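PDB 6MTZ: HepC.19480.a.B1 from Helicobacter pylori, which is of unknown function but is probably a metal-dependent phosphoesterase of the DHH family, with a DHHA1-like C-terminal domain. Local coordinates for residues S242-T247 against L283-D288; D256-V259 against K264-F267; V301-N306 against E313-C318. All coordinates share one frame; numbering follows the deposited sequence.

Interaction 1 (S242-T247 against L283-D288); sequences SSNAQT and LTQNPD
N244 and T247 meet the amide of Q285 where two helices come close. They stand nearly one turn apart on helix 238-251. Q285 is the last residue of helix 276-285, and the chain leaves the helix at N286. Earlier in 242-247, S243 gives its carbonyl to the turn: T247 N reaches S243 O at 2.8 Å. The side chain of S243 touches V277 of the opposing helix. N244 brings its OD1 toward the amide nitrogen of Q285. N244 OD1 and Q285 NE2 are 3.6 Å apart, too far to count as a bond. The two amide planes are turned 64° against each other, so they do not stack. T247 does most of the work on its helix. Its OG1 lies 3.1 Å from S243 O and 3.0 Å from N244 O, so the hydroxyl is within reach of both carbonyls of its own helix. Q285 OE1 comes up beside this hydroxyl, 3.3 Å from T247 OG1 and 3.6 Å from T247 CB. This is a polar approach and not a hydrogen bond. The two side chains lie at about a right angle. Q285 gets there because its CG sits beside its backbone N (chi1 -66°) and the chain then runs on extended. The inner side of T247 also rests on L278 and L281, so it is buried while the Q285 end is exposed. The backbones stay 8.4 Å apart between T247 CA and Q285 CA. This is plain helix-helix packing, with apolar contacts inside and a polar outer side, between the helices before and after the first hairpin of the C-terminal domain.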
ATOM      1  N   SER A 242       6.301   1.605 -15.901  1.00 24.53           N
ATOM      2  CA  SER A 242       5.312   1.213 -14.900  1.00 30.45           C
ATOM      3  C   SER A 242       4.594  -0.068 -15.308  1.00 34.25           C
ATOM      4  O   SER A 242       4.442  -0.989 -14.498  1.00 28.77           O
ATOM      5  CB  SER A 242       4.299   2.345 -14.690  1.00 30.98           C
ATOM      6  OG  SER A 242       3.170   1.887 -13.964  1.00 45.26           O
ATOM      7  N   SER A 243       4.116  -0.135 -16.561  1.00 20.50           N
ATOM      8  CA  SER A 243       3.374  -1.327 -16.980  1.00 22.27           C
ATOM      9  C   SER A 243       4.281  -2.548 -17.004  1.00 30.06           C
ATOM     10  O   SER A 243       3.857  -3.638 -16.615  1.00 34.37           O
ATOM     11  CB  SER A 243       2.706  -1.102 -18.343  1.00 34.06           C
ATOM     12  OG  SER A 243       3.565  -0.424 -19.243  1.00 50.89           O
ATOM     13  N   ASN A 244       5.551  -2.373 -17.373  1.00 33.64           N
ATOM     14  CA  ASN A 244       6.482  -3.495 -17.343  1.00 35.18           C
ATOM     15  C   ASN A 244       6.747  -3.976 -15.925  1.00 29.75           C
ATOM     16  O   ASN A 244       6.755  -5.184 -15.666  1.00 28.73           O
ATOM     17  CB  ASN A 244       7.787  -3.125 -18.032  1.00 53.09           C
ATOM     18  CG  ASN A 244       8.094  -4.057 -19.162  1.00 72.71           C
ATOM     19  OD1 ASN A 244       8.538  -5.189 -18.941  1.00 80.53           O
ATOM     20  ND2 ASN A 244       7.821  -3.616 -20.385  1.00 75.69           N
ATOM     21  N   ALA A 245       6.993  -3.047 -14.996  1.00 21.05           N
ATOM     22  CA  ALA A 245       7.188  -3.443 -13.608  1.00 26.62           C
ATOM     23  C   ALA A 245       5.965  -4.195 -13.076  1.00 35.38           C
ATOM     24  O   ALA A 245       6.106  -5.212 -12.386  1.00 36.65           O
ATOM     25  CB  ALA A 245       7.497  -2.212 -12.750  1.00 22.59           C
ATOM     26  N   GLN A 246       4.756  -3.737 -13.419  1.00 30.67           N
ATOM     27  CA  GLN A 246       3.551  -4.379 -12.899  1.00 27.19           C
ATOM     28  C   GLN A 246       3.318  -5.745 -13.535  1.00 27.45           C
ATOM     29  O   GLN A 246       3.038  -6.721 -12.827  1.00 27.60           O
ATOM     30  CB  GLN A 246       2.349  -3.458 -13.089  1.00 26.99           C
ATOM     31  CG  GLN A 246       2.445  -2.259 -12.146  1.00 26.18           C
ATOM     32  CD  GLN A 246       1.251  -1.335 -12.200  1.00 30.79           C
ATOM     33  OE1 GLN A 246       0.482  -1.221 -11.231  1.00 29.74           O
ATOM     34  NE2 GLN A 246       1.102  -0.640 -13.324  1.00 26.45           N
ATOM     35  N   THR A 247       3.433  -5.844 -14.867  1.00 26.29           N
ATOM     36  CA  THR A 247       3.222  -7.136 -15.521  1.00 32.68           C
ATOM     37  C   THR A 247       4.177  -8.199 -14.980  1.00 40.41           C
ATOM     38  O   THR A 247       3.778  -9.359 -14.793  1.00 37.95           O
ATOM     39  CB  THR A 247       3.371  -7.016 -17.045  1.00 36.97           C
ATOM     40  OG1 THR A 247       4.674  -6.525 -17.373  1.00 44.68           O
ATOM     41  CG2 THR A 247       2.323  -6.074 -17.619  1.00 34.75           C
ATOM     42  N   LEU A 283      -0.804  -9.687 -21.969  1.00 39.21           N
ATOM     43  CA  LEU A 283      -1.252 -10.676 -22.936  1.00 48.45           C
ATOM     44  C   LEU A 283      -0.158 -11.010 -23.938  1.00 46.59           C
ATOM     45  O   LEU A 283      -0.046 -12.164 -24.363  1.00 45.18           O
ATOM     46  CB  LEU A 283      -2.512 -10.171 -23.636  1.00 54.18           C
ATOM     47  CG  LEU A 283      -3.704 -10.055 -22.681  1.00 42.15           C
ATOM     48  CD1 LEU A 283      -4.894  -9.330 -23.311  1.00 42.29           C
ATOM     49  CD2 LEU A 283      -4.122 -11.436 -22.179  1.00 43.87           C
ATOM     50  N   THR A 284       0.684 -10.040 -24.296  1.00 45.20           N
ATOM     51  CA  THR A 284       1.798 -10.347 -25.189  1.00 51.45           C
ATOM     52  C   THR A 284       2.811 -11.261 -24.503  1.00 54.85           C
ATOM     53  O   THR A 284       3.222 -12.284 -25.066  1.00 51.98           O
ATOM     54  CB  THR A 284       2.469  -9.060 -25.670  1.00 53.17           C
ATOM     55  OG1 THR A 284       1.513  -8.244 -26.358  1.00 57.10           O
ATOM     56  CG2 THR A 284       3.605  -9.384 -26.611  1.00 54.62           C
ATOM     57  N   GLN A 285       3.221 -10.908 -23.282  1.00 48.18           N
ATOM     58  CA  GLN A 285       4.196 -11.709 -22.547  1.00 58.98           C
ATOM     59  C   GLN A 285       3.640 -13.067 -22.127  1.00 57.46           C
ATOM     60  O   GLN A 285       4.420 -13.987 -21.849  1.00 52.25           O
ATOM     61  CB  GLN A 285       4.673 -10.949 -21.301  1.00 69.69           C
ATOM     62  CG  GLN A 285       5.479  -9.672 -21.551  1.00 69.78           C
ATOM     63  CD  GLN A 285       5.811  -8.941 -20.249  1.00 77.68           C
ATOM     64  OE1 GLN A 285       5.277  -9.265 -19.189  1.00 83.35           O
ATOM     65  NE2 GLN A 285       6.695  -7.954 -20.329  1.00 80.48           N
ATOM     66  N   ASN A 286       2.319 -13.216 -22.055  1.00 46.10           N
ATOM     67  CA  ASN A 286       1.693 -14.439 -21.562  1.00 45.45           C
ATOM     68  C   ASN A 286       0.636 -14.878 -22.558  1.00 57.61           C
ATOM     69  O   ASN A 286      -0.569 -14.785 -22.292  1.00 46.72           O
ATOM     70  CB  ASN A 286       1.101 -14.224 -20.171  1.00 43.30           C
ATOM     71  CG  ASN A 286       2.148 -13.821 -19.162  1.00 44.98           C
ATOM     72  OD1 ASN A 286       2.824 -14.671 -18.578  1.00 51.15           O
ATOM     73  ND2 ASN A 286       2.311 -12.519 -18.972  1.00 41.58           N
ATOM     74  N   PRO A 287       1.061 -15.380 -23.722  1.00 48.52           N
ATOM     75  CA  PRO A 287       0.099 -15.650 -24.800  1.00 50.66           C
ATOM     76  C   PRO A 287      -0.924 -16.709 -24.449  1.00 48.67           C
ATOM     77  O   PRO A 287      -1.923 -16.820 -25.163  1.00 48.27           O
ATOM     78  CB  PRO A 287       0.993 -16.102 -25.966  1.00 52.92           C
ATOM     79  CG  PRO A 287       2.216 -16.659 -25.308  1.00 56.19           C
ATOM     80  CD  PRO A 287       2.421 -15.843 -24.056  1.00 52.98           C
ATOM     81  N   ASP A 288      -0.711 -17.483 -23.377  1.00 64.34           N
ATOM     82  CA  ASP A 288      -1.658 -18.520 -22.981  1.00 54.77           C
ATOM     83  C   ASP A 288      -2.954 -17.945 -22.428  1.00 44.90           C
ATOM     84  O   ASP A 288      -3.935 -18.682 -22.300  1.00 50.24           O
ATOM     85  CB  ASP A 288      -1.008 -19.477 -21.965  1.00 56.99           C
ATOM     86  CG  ASP A 288      -0.325 -18.757 -20.801  1.00 62.37           C
ATOM     87  OD1 ASP A 288      -0.941 -18.695 -19.719  1.00 66.55           O
ATOM     88  OD2 ASP A 288       0.828 -18.279 -20.948  1.00 58.68           O
TER

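Interaction 2 (D256-V259 against K264-F267); sequences DCSV and KKGF
C257 sets its CB over one face of the F267 ring, at the open end of the beta hairpin formed by strands 258-261 and 264-270. This hairpin makes the edge of the mixed sheet of the C-terminal domain, which resembles a DHHA1 domain. The approach is a CH-pi contact. C257 CB is 3.6 Å from the centre of the F267 ring, only 15° off the ring normal. It is displaced toward the rim, nearest the far carbon CZ. The sulfur comes in more obliquely, with C257 SG 3.8 Å from F267 CZ, a Cys sulfur-aromatic contact. F267 reaches this place because its CG is anti to its backbone N, which carries the ring across toward C257. The ring also meets F282, with their planes inclined to each other. S258 and F267 form a non-hydrogen-bonded pair, and both side chains leave on the same face of the sheet. S258 OG lies 4.0 Å from K265 CD, in van der Waals contact, while its hydrogen bond goes to K254 O. K265 has D288 as the partner of its NZ and lies by F289 in a cation-pi contact. V259 and G266 form a hydrogen-bonded pair. The side chain of V259 faces the other way, toward I293 and F352. V259 CG2 lies 3.4 Å from G266 O. Weaker CA-H...O contacts fill in between the strands, such as S258 CA to G266 O. Two nearly straight bonds close the pair: V259 N to G266 O at 2.8 Å and 170°, and G266 N to V259 O, also 2.8 Å, at 176°.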
ATOM      1  N   ASP A 256      -3.050 -17.840  -9.014  1.00 40.60           N
ATOM      2  CA  ASP A 256      -4.093 -17.292  -8.147  1.00 37.97           C
ATOM      3  C   ASP A 256      -5.103 -16.432  -8.906  1.00 40.14           C
ATOM      4  O   ASP A 256      -6.261 -16.336  -8.486  1.00 40.94           O
ATOM      5  CB  ASP A 256      -3.485 -16.471  -7.008  1.00 43.28           C
ATOM      6  CG  ASP A 256      -2.619 -17.313  -6.068  1.00 54.75           C
ATOM      7  OD1 ASP A 256      -2.885 -18.522  -5.928  1.00 55.97           O
ATOM      8  OD2 ASP A 256      -1.669 -16.767  -5.470  1.00 60.37           O
ATOM      9  N   CYS A 257      -4.709 -15.799 -10.009  1.00 34.55           N
ATOM     10  CA  CYS A 257      -5.569 -14.800 -10.637  1.00 42.41           C
ATOM     11  C   CYS A 257      -6.250 -15.297 -11.909  1.00 47.42           C
ATOM     12  O   CYS A 257      -6.845 -14.489 -12.634  1.00 35.71           O
ATOM     13  CB  CYS A 257      -4.772 -13.527 -10.928  1.00 40.26           C
ATOM     14  SG  CYS A 257      -4.010 -12.818  -9.439  1.00 38.79           S
ATOM     15  N   SER A 258      -6.202 -16.602 -12.184  1.00 32.86           N
ATOM     16  CA  SER A 258      -6.765 -17.139 -13.417  1.00 36.98           C
ATOM     17  C   SER A 258      -8.264 -17.338 -13.278  1.00 44.13           C
ATOM     18  O   SER A 258      -8.738 -17.861 -12.267  1.00 34.24           O
ATOM     19  CB  SER A 258      -6.112 -18.463 -13.776  1.00 39.78           C
ATOM     20  OG  SER A 258      -4.887 -18.246 -14.427  1.00 36.85           O
ATOM     21  N   VAL A 259      -9.007 -16.928 -14.298  1.00 39.71           N
ATOM     22  CA  VAL A 259     -10.448 -17.120 -14.347  1.00 46.41           C
ATOM     23  C   VAL A 259     -10.791 -17.663 -15.728  1.00 48.31           C
ATOM     24  O   VAL A 259     -10.036 -17.498 -16.689  1.00 37.96           O
ATOM     25  CB  VAL A 259     -11.217 -15.814 -14.041  1.00 46.09           C
ATOM     26  CG1 VAL A 259     -11.178 -15.530 -12.545  1.00 39.84           C
ATOM     27  CG2 VAL A 259     -10.608 -14.639 -14.818  1.00 30.26           C
ATOM     28  N   LYS A 264     -12.224 -19.797 -22.848  1.00 44.42           N
ATOM     29  CA  LYS A 264     -11.141 -18.825 -22.788  1.00 47.57           C
ATOM     30  C   LYS A 264     -10.621 -18.663 -21.359  1.00 46.10           C
ATOM     31  O   LYS A 264     -11.372 -18.780 -20.384  1.00 47.56           O
ATOM     32  CB  LYS A 264     -11.597 -17.466 -23.336  1.00 41.30           C
ATOM     33  CG  LYS A 264     -12.338 -17.545 -24.671  1.00 43.33           C
ATOM     34  CD  LYS A 264     -11.415 -17.965 -25.797  1.00 45.42           C
ATOM     35  CE  LYS A 264     -12.143 -18.010 -27.132  1.00 47.95           C
ATOM     36  NZ  LYS A 264     -11.176 -18.226 -28.253  1.00 62.52           N
ATOM     37  N   LYS A 265      -9.325 -18.389 -21.242  1.00 40.49           N
ATOM     38  CA  LYS A 265      -8.691 -18.143 -19.947  1.00 42.57           C
ATOM     39  C   LYS A 265      -8.374 -16.664 -19.806  1.00 36.44           C
ATOM     40  O   LYS A 265      -7.800 -16.056 -20.716  1.00 45.98           O
ATOM     41  CB  LYS A 265      -7.407 -18.969 -19.772  1.00 41.19           C
ATOM     42  CG  LYS A 265      -6.711 -18.720 -18.428  1.00 45.90           C
ATOM     43  CD  LYS A 265      -5.591 -19.727 -18.114  1.00 45.67           C
ATOM     44  CE  LYS A 265      -4.282 -19.380 -18.824  1.00 52.48           C
ATOM     45  NZ  LYS A 265      -3.156 -20.279 -18.421  1.00 50.23           N
ATOM     46  N   GLY A 266      -8.726 -16.090 -18.658  1.00 34.71           N
ATOM     47  CA  GLY A 266      -8.427 -14.704 -18.383  1.00 32.73           C
ATOM     48  C   GLY A 266      -7.683 -14.540 -17.080  1.00 34.43           C
ATOM     49  O   GLY A 266      -7.616 -15.447 -16.245  1.00 38.39           O
ATOM     50  N   PHE A 267      -7.122 -13.345 -16.899  1.00 30.54           N
ATOM     51  CA  PHE A 267      -6.390 -12.964 -15.699  1.00 32.87           C
ATOM     52  C   PHE A 267      -7.148 -11.818 -15.048  1.00 35.10           C
ATOM     53  O   PHE A 267      -7.430 -10.808 -15.706  1.00 37.17           O
ATOM     54  CB  PHE A 267      -4.955 -12.550 -16.045  1.00 30.33           C
ATOM     55  CG  PHE A 267      -4.099 -12.194 -14.846  1.00 36.98           C
ATOM     56  CD1 PHE A 267      -4.314 -11.020 -14.130  1.00 28.39           C
ATOM     57  CD2 PHE A 267      -3.039 -13.005 -14.472  1.00 33.91           C
ATOM     58  CE1 PHE A 267      -3.523 -10.691 -13.056  1.00 30.97           C
ATOM     59  CE2 PHE A 267      -2.235 -12.674 -13.393  1.00 36.89           C
ATOM     60  CZ  PHE A 267      -2.478 -11.512 -12.687  1.00 34.27           C
TER

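Interaction 3 (V301-N306 against E313-C318); sequences VSLRAN and ELSQMC
S315 OG bonds to a backbone carbonyl while its CB faces L303. The main bond goes to V311 O, one turn back in helix 311-318. C312 O and G329 O, the latter on strand 327-331, lie near as weak alternatives for the same proton. The hydroxyl is thus turned to backbone oxygens, and the methylene is turned to an apolar task. The motif is a helix packed on a beta sheet. Helix 311-318 lies against the mixed sheet of the C-terminal domain, just before the glycine-rich GGGH segment, a motif as in DHHA1 domains and consistent with that family. L303 reaches the helix from strand 300-305. Its CG stands beside the backbone N (chi1 -74°), and its two methyls part toward neighbouring residues of the helix. L303 CD1 touches S315 CB at 3.6 Å. L303 CD2 meets L314 CD2 at 3.9 Å, and the two leucine side chains cross at about a right angle. F291 and I293 of strand 291-295 also touch L303, and F352 and Y261 touch L314, so the contact belongs to a buried apolar layer. R304 folds back along its strand. Its NH1 donates to L303 O at 2.8 Å, and that oxygen lies in the guanidinium plane, although the nitrogen sits well above the plane of the carbonyl.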
ATOM      1  N   VAL A 301     -16.162  -2.918 -14.507  1.00 32.19           N
ATOM      2  CA  VAL A 301     -15.292  -3.919 -15.115  1.00 37.96           C
ATOM      3  C   VAL A 301     -14.662  -3.337 -16.373  1.00 30.71           C
ATOM      4  O   VAL A 301     -15.342  -2.689 -17.172  1.00 36.17           O
ATOM      5  CB  VAL A 301     -16.074  -5.208 -15.457  1.00 43.12           C
ATOM      6  CG1 VAL A 301     -15.164  -6.227 -16.155  1.00 48.51           C
ATOM      7  CG2 VAL A 301     -16.686  -5.804 -14.203  1.00 49.07           C
ATOM      8  N   SER A 302     -13.366  -3.587 -16.553  1.00 35.10           N
ATOM      9  CA  SER A 302     -12.650  -3.299 -17.792  1.00 38.28           C
ATOM     10  C   SER A 302     -12.111  -4.601 -18.359  1.00 35.13           C
ATOM     11  O   SER A 302     -11.472  -5.376 -17.637  1.00 33.31           O
ATOM     12  CB  SER A 302     -11.496  -2.319 -17.557  1.00 39.87           C
ATOM     13  OG  SER A 302     -11.971  -1.090 -17.044  1.00 53.93           O
ATOM     14  N   LEU A 303     -12.362  -4.844 -19.644  1.00 30.17           N
ATOM     15  CA  LEU A 303     -11.881  -6.047 -20.305  1.00 39.89           C
ATOM     16  C   LEU A 303     -11.033  -5.666 -21.507  1.00 42.40           C
ATOM     17  O   LEU A 303     -11.321  -4.690 -22.203  1.00 44.80           O
ATOM     18  CB  LEU A 303     -13.041  -6.960 -20.742  1.00 52.18           C
ATOM     19  CG  LEU A 303     -13.764  -7.733 -19.627  1.00 57.00           C
ATOM     20  CD1 LEU A 303     -15.240  -7.428 -19.669  1.00 63.84           C
ATOM     21  CD2 LEU A 303     -13.531  -9.245 -19.730  1.00 58.55           C
ATOM     22  N   ARG A 304      -9.962  -6.422 -21.720  1.00 32.23           N
ATOM     23  CA  ARG A 304      -9.103  -6.254 -22.880  1.00 34.19           C
ATOM     24  C   ARG A 304      -8.791  -7.634 -23.422  1.00 39.24           C
ATOM     25  O   ARG A 304      -8.784  -8.622 -22.674  1.00 34.59           O
ATOM     26  CB  ARG A 304      -7.790  -5.526 -22.543  1.00 34.10           C
ATOM     27  CG  ARG A 304      -7.954  -4.108 -22.032  1.00 33.79           C
ATOM     28  CD  ARG A 304      -8.388  -3.144 -23.135  1.00 35.94           C
ATOM     29  NE  ARG A 304      -8.460  -1.783 -22.616  1.00 48.63           N
ATOM     30  CZ  ARG A 304      -9.426  -1.341 -21.810  1.00 48.95           C
ATOM     31  NH1 ARG A 304     -10.421  -2.139 -21.436  1.00 41.82           N
ATOM     32  NH2 ARG A 304      -9.397  -0.090 -21.373  1.00 49.98           N
ATOM     33  N   ALA A 305      -8.537  -7.695 -24.728  1.00 41.95           N
ATOM     34  CA  ALA A 305      -8.093  -8.917 -25.380  1.00 41.83           C
ATOM     35  C   ALA A 305      -7.061  -8.581 -26.453  1.00 43.03           C
ATOM     36  O   ALA A 305      -6.780  -7.415 -26.745  1.00 43.40           O
ATOM     37  CB  ALA A 305      -9.270  -9.688 -25.982  1.00 44.50           C
ATOM     38  N   ASN A 306      -6.485  -9.628 -27.038  1.00 52.96           N
ATOM     39  CA  ASN A 306      -5.476  -9.482 -28.079  1.00 54.74           C
ATOM     40  C   ASN A 306      -5.874 -10.284 -29.313  1.00 64.73           C
ATOM     41  O   ASN A 306      -5.019 -10.834 -30.011  1.00 69.56           O
ATOM     42  CB  ASN A 306      -4.098  -9.905 -27.563  1.00 49.21           C
ATOM     43  CG  ASN A 306      -2.958  -9.410 -28.443  1.00 67.21           C
ATOM     44  OD1 ASN A 306      -3.147  -8.552 -29.306  1.00 74.68           O
ATOM     45  ND2 ASN A 306      -1.767  -9.959 -28.228  1.00 65.30           N
ATOM     46  N   GLU A 313     -18.595  -9.451 -26.523  1.00 49.80           N
ATOM     47  CA  GLU A 313     -19.582 -10.496 -26.270  1.00 60.86           C
ATOM     48  C   GLU A 313     -19.545 -10.950 -24.812  1.00 61.74           C
ATOM     49  O   GLU A 313     -20.597 -11.131 -24.180  1.00 45.46           O
ATOM     50  CB  GLU A 313     -19.348 -11.678 -27.215  1.00 54.59           C
ATOM     51  N   LEU A 314     -18.339 -11.109 -24.256  1.00 55.23           N
ATOM     52  CA  LEU A 314     -18.201 -11.529 -22.863  1.00 52.39           C
ATOM     53  C   LEU A 314     -18.918 -10.570 -21.920  1.00 51.79           C
ATOM     54  O   LEU A 314     -19.698 -10.996 -21.058  1.00 45.57           O
ATOM     55  CB  LEU A 314     -16.719 -11.637 -22.490  1.00 47.96           C
ATOM     56  CG  LEU A 314     -16.325 -12.403 -21.223  1.00 48.45           C
ATOM     57  CD1 LEU A 314     -14.836 -12.758 -21.286  1.00 49.13           C
ATOM     58  CD2 LEU A 314     -16.623 -11.618 -19.963  1.00 34.16           C
ATOM     59  N   SER A 315     -18.651  -9.265 -22.053  1.00 45.12           N
ATOM     60  CA  SER A 315     -19.205  -8.328 -21.082  1.00 48.43           C
ATOM     61  C   SER A 315     -20.709  -8.132 -21.259  1.00 47.46           C
ATOM     62  O   SER A 315     -21.392  -7.818 -20.280  1.00 47.23           O
ATOM     63  CB  SER A 315     -18.474  -6.985 -21.145  1.00 45.41           C
ATOM     64  OG  SER A 315     -18.653  -6.360 -22.399  1.00 72.47           O
ATOM     65  N   GLN A 316     -21.258  -8.329 -22.461  1.00 41.20           N
ATOM     66  CA  GLN A 316     -22.715  -8.278 -22.544  1.00 58.63           C
ATOM     67  C   GLN A 316     -23.372  -9.575 -22.092  1.00 54.54           C
ATOM     68  O   GLN A 316     -24.555  -9.563 -21.742  1.00 56.17           O
ATOM     69  CB  GLN A 316     -23.194  -7.908 -23.953  1.00 61.06           C
ATOM     70  CG  GLN A 316     -22.669  -8.728 -25.098  1.00 62.04           C
ATOM     71  CD  GLN A 316     -22.944  -8.041 -26.423  1.00 73.97           C
ATOM     72  OE1 GLN A 316     -23.789  -7.150 -26.498  1.00 83.73           O
ATOM     73  NE2 GLN A 316     -22.223  -8.435 -27.468  1.00 75.23           N
ATOM     74  N   MET A 317     -22.636 -10.685 -22.065  1.00 54.35           N
ATOM     75  CA  MET A 317     -23.197 -11.901 -21.492  1.00 55.99           C
ATOM     76  C   MET A 317     -23.127 -11.877 -19.973  1.00 56.85           C
ATOM     77  O   MET A 317     -23.987 -12.464 -19.307  1.00 57.77           O
ATOM     78  CB  MET A 317     -22.467 -13.131 -22.030  1.00 44.78           C
ATOM     79  N   CYS A 318     -22.135 -11.181 -19.415  1.00 43.38           N
ATOM     80  CA  CYS A 318     -21.815 -11.277 -18.002  1.00 44.90           C
ATOM     81  C   CYS A 318     -21.967  -9.982 -17.223  1.00 46.72           C
ATOM     82  O   CYS A 318     -22.294 -10.039 -16.037  1.00 43.07           O
ATOM     83  CB  CYS A 318     -20.378 -11.780 -17.829  1.00 46.42           C
ATOM     84  SG  CYS A 318     -20.119 -13.437 -18.483  1.00 47.51           S
TER

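All three contacts lie in or beside the C-terminal domain. Interactions 2 and 3 are buried and share the mixed sheet. Interaction 2 pairs the edge strand with its neighbour by backbone bonds and a Cys-Phe contact; interaction 3 packs a helix on the sheet through aliphatic groups. Interaction 1 is only partly buried and joins two helices, with long polar approaches on its exposed side. Its helices flank the hairpin of interaction 2 in sequence, and a salt bridge from D288 OD1 to K265 NZ, 3.0 Å, ties the two. L283 of segment 283-288 packs on A305, which ties interaction 1 to the strand of interaction 3. Interactions 2 and 3 do not touch, with nearest atoms about 6 Å apart.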